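Local structure of EvdMO1 (Micromonospora carbonacea, 5T39) at residues 158-163 and 187-192. The protein probably transfers methyl groups from S-adenosylmethionine in everninomicin biosynthesis, through a Rossmann-like methyltransferase domain fused in the full-length enzyme to an oxidase domain. Numbering follows the deposited sequence.
Sequences EPWALL and ETLDGY
W160, in the first turn of helix 159-169, lays one face of its indole against the ring of Y192; every contact across the two segments is made through this indole, and its closest packing is against Y192. The planes are 25° apart and slid past each other, with the five-membered ring and the phenol ring 4.9 Å apart between centroids, an offset stack with little overlap. The CD2-CE2 side of Y192 does the touching: CE2 lies 3.5 Å from W160 CG, and CD2 is 3.5 Å from W160 CD2. With chi1 at 51°, CG sits between the backbone N and the carbonyl carbon, which turns the indole's other face over E158 CA at the N-cap. L216 and A224 also touch both aromatic side chains, and Y192 OH is hydrogen-bonded to N227 ND2 on helix 218-228, which fixes the far end of the phenol. L189 packs against the six-membered ring at its edge, CD2 lying in the indole plane and 3.7 Å from W160 CZ2.

The packing thins at exposed D190, on the type I' turn L189-Y192 that joins strands 187-189 and 192-198. Its OD2 comes no nearer than 3.9 Å, to W160 CD1, with carboxylate and indole planes 63° apart. An alanine in place of W160 would probably leave the Y192 ring without its stacking partner and L189 CD2 without the indole edge, opening a gap between the helix start and the turn. Dispersion and apolar burial thus join the edge hairpin of the small three-stranded sheet to a helix of the Rossmann-like domain, with the carboxylate left at the solvent-facing margin.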
ATOM      1  N   GLU A 158      -1.565   2.085 -15.290  1.00  8.76           N
ATOM      2  CA  GLU A 158      -0.981   3.395 -15.579  1.00  9.32           C
ATOM      3  C   GLU A 158      -0.335   3.913 -14.308  1.00  8.51           C
ATOM      4  O   GLU A 158      -0.883   4.789 -13.619  1.00  8.77           O
ATOM      5  CB  GLU A 158      -2.024   4.357 -16.132  1.00 11.87           C
ATOM      6  CG  GLU A 158      -2.507   3.939 -17.487  1.00 15.46           C
ATOM      7  CD  GLU A 158      -3.970   3.752 -17.565  1.00 19.38           C
ATOM      8  OE1 GLU A 158      -4.631   3.709 -16.499  1.00 20.62           O
ATOM      9  OE2 GLU A 158      -4.448   3.602 -18.712  1.00 21.49           O
ATOM     10  N   PRO A 159       0.837   3.383 -13.950  1.00  8.42           N
ATOM     11  CA  PRO A 159       1.440   3.754 -12.659  1.00  8.08           C
ATOM     12  C   PRO A 159       1.707   5.249 -12.523  1.00  8.16           C
ATOM     13  O   PRO A 159       1.589   5.793 -11.422  1.00  8.08           O
ATOM     14  CB  PRO A 159       2.720   2.908 -12.619  1.00  8.58           C
ATOM     15  CG  PRO A 159       2.972   2.506 -14.034  1.00  8.76           C
ATOM     16  CD  PRO A 159       1.601   2.319 -14.626  1.00  8.91           C
ATOM     17  N   TRP A 160       2.065   5.938 -13.612  1.00  8.34           N
ATOM     18  CA  TRP A 160       2.271   7.384 -13.543  1.00  8.68           C
ATOM     19  C   TRP A 160       1.021   8.104 -13.064  1.00  8.53           C
ATOM     20  O   TRP A 160       1.126   9.137 -12.389  1.00  9.07           O
ATOM     21  CB  TRP A 160       2.729   7.929 -14.908  1.00  9.34           C
ATOM     22  CG  TRP A 160       1.850   7.482 -16.029  1.00  8.80           C
ATOM     23  CD1 TRP A 160       0.735   8.099 -16.502  1.00  9.69           C
ATOM     24  CD2 TRP A 160       1.994   6.276 -16.784  1.00  8.97           C
ATOM     25  NE1 TRP A 160       0.179   7.356 -17.510  1.00  9.82           N
ATOM     26  CE2 TRP A 160       0.933   6.227 -17.700  1.00  9.09           C
ATOM     27  CE3 TRP A 160       2.933   5.239 -16.776  1.00 10.13           C
ATOM     28  CZ2 TRP A 160       0.785   5.177 -18.603  1.00 10.14           C
ATOM     29  CZ3 TRP A 160       2.786   4.209 -17.661  1.00 10.63           C
ATOM     30  CH2 TRP A 160       1.713   4.179 -18.559  1.00 10.54           C
ATOM     31  N   ALA A 161      -0.160   7.600 -13.417  1.00  8.32           N
ATOM     32  CA  ALA A 161      -1.401   8.241 -13.016  1.00  8.83           C
ATOM     33  C   ALA A 161      -1.672   8.050 -11.536  1.00  8.23           C
ATOM     34  O   ALA A 161      -2.269   8.926 -10.907  1.00  8.87           O
ATOM     35  CB  ALA A 161      -2.549   7.709 -13.860  1.00  9.61           C
ATOM     36  N   LEU A 162      -1.276   6.913 -10.967  1.00  7.92           N
ATOM     37  CA  LEU A 162      -1.417   6.732  -9.528  1.00  7.47           C
ATOM     38  C   LEU A 162      -0.532   7.725  -8.777  1.00  7.77           C
ATOM     39  O   LEU A 162      -0.934   8.284  -7.747  1.00  7.96           O
ATOM     40  CB  LEU A 162      -1.088   5.283  -9.152  1.00  7.68           C
ATOM     41  CG  LEU A 162      -1.297   4.936  -7.687  1.00  8.18           C
ATOM     42  CD1 LEU A 162      -2.716   5.250  -7.244  1.00  9.73           C
ATOM     43  CD2 LEU A 162      -0.950   3.470  -7.454  1.00  9.40           C
ATOM     44  N   LEU A 163       0.676   7.972  -9.287  1.00  7.76           N
ATOM     45  CA  LEU A 163       1.542   8.958  -8.666  1.00  7.77           C
ATOM     46  C   LEU A 163       0.942  10.356  -8.761  1.00  8.13           C
ATOM     47  O   LEU A 163       1.011  11.130  -7.803  1.00  8.33           O
ATOM     48  CB  LEU A 163       2.933   8.898  -9.294  1.00  8.64           C
ATOM     49  CG  LEU A 163       3.654   7.561  -9.128  1.00  8.86           C
ATOM     50  CD1 LEU A 163       4.957   7.573  -9.897  1.00  9.87           C
ATOM     51  CD2 LEU A 163       3.897   7.195  -7.667  1.00 10.21           C
ATOM     52  N   GLU A 187       7.575  -1.091 -24.439  1.00 13.63           N
ATOM     53  CA  GLU A 187       6.590  -0.274 -25.119  1.00 13.81           C
ATOM     54  C   GLU A 187       6.665   1.144 -24.587  1.00 11.69           C
ATOM     55  O   GLU A 187       7.410   1.438 -23.652  1.00 11.46           O
ATOM     56  CB  GLU A 187       5.201  -0.873 -24.930  1.00 16.88           C
ATOM     57  CG  GLU A 187       4.975  -2.176 -25.674  1.00 21.90           C
ATOM     58  CD  GLU A 187       3.808  -2.954 -25.109  1.00 26.24           C
ATOM     59  OE1 GLU A 187       3.937  -4.183 -24.949  1.00 28.18           O
ATOM     60  OE2 GLU A 187       2.768  -2.334 -24.801  1.00 29.05           O
ATOM     61  N   THR A 188       5.869   2.028 -25.174  1.00 11.65           N
ATOM     62  CA  THR A 188       5.857   3.429 -24.788  1.00 10.95           C
ATOM     63  C   THR A 188       4.410   3.872 -24.636  1.00 10.29           C
ATOM     64  O   THR A 188       3.596   3.646 -25.538  1.00 11.10           O
ATOM     65  CB  THR A 188       6.581   4.297 -25.831  1.00 12.25           C
ATOM     66  OG1 THR A 188       7.929   3.839 -26.002  1.00 13.39           O
ATOM     67  CG2 THR A 188       6.619   5.748 -25.409  1.00 12.49           C
ATOM     68  N   LEU A 189       4.085   4.474 -23.493  1.00  9.62           N
ATOM     69  CA  LEU A 189       2.751   5.005 -23.259  1.00  9.35           C
ATOM     70  C   LEU A 189       2.904   6.282 -22.447  1.00  8.70           C
ATOM     71  O   LEU A 189       3.626   6.299 -21.445  1.00  8.77           O
ATOM     72  CB  LEU A 189       1.856   3.983 -22.547  1.00  9.58           C
ATOM     73  CG  LEU A 189       0.388   4.374 -22.381  1.00  9.84           C
ATOM     74  CD1 LEU A 189      -0.283   4.651 -23.715  1.00 10.70           C
ATOM     75  CD2 LEU A 189      -0.367   3.283 -21.618  1.00 10.51           C
ATOM     76  N   ASP A 190       2.254   7.357 -22.890  1.00  9.32           N
ATOM     77  CA  ASP A 190       2.467   8.688 -22.308  1.00  9.88           C
ATOM     78  C   ASP A 190       3.955   9.005 -22.178  1.00  9.29           C
ATOM     79  O   ASP A 190       4.399   9.622 -21.211  1.00  9.71           O
ATOM     80  CB  ASP A 190       1.744   8.897 -20.977  1.00 10.48           C
ATOM     81  CG  ASP A 190       1.812  10.357 -20.511  1.00 11.01           C
ATOM     82  OD1 ASP A 190       1.973  11.245 -21.385  1.00 11.93           O
ATOM     83  OD2 ASP A 190       1.733  10.604 -19.288  1.00 12.52           O
ATOM     84  N   GLY A 191       4.731   8.592 -23.178  1.00  9.41           N
ATOM     85  CA  GLY A 191       6.149   8.855 -23.185  1.00 10.22           C
ATOM     86  C   GLY A 191       6.980   8.050 -22.210  1.00 10.44           C
ATOM     87  O   GLY A 191       8.200   8.231 -22.177  1.00 13.71           O
ATOM     88  N   TYR A 192       6.377   7.166 -21.426  1.00  9.51           N
ATOM     89  CA  TYR A 192       7.086   6.334 -20.471  1.00  9.18           C
ATOM     90  C   TYR A 192       7.379   4.977 -21.088  1.00  9.40           C
ATOM     91  O   TYR A 192       6.573   4.444 -21.860  1.00 10.61           O
ATOM     92  CB  TYR A 192       6.241   6.142 -19.211  1.00  9.13           C
ATOM     93  CG  TYR A 192       5.946   7.432 -18.484  1.00  9.05           C
ATOM     94  CD1 TYR A 192       6.956   8.151 -17.858  1.00 10.20           C
ATOM     95  CD2 TYR A 192       4.654   7.933 -18.416  1.00  8.90           C
ATOM     96  CE1 TYR A 192       6.683   9.330 -17.194  1.00 10.73           C
ATOM     97  CE2 TYR A 192       4.376   9.110 -17.748  1.00  9.35           C
ATOM     98  CZ  TYR A 192       5.404   9.797 -17.145  1.00  9.75           C
ATOM     99  OH  TYR A 192       5.174  10.970 -16.465  1.00 10.96           O
TER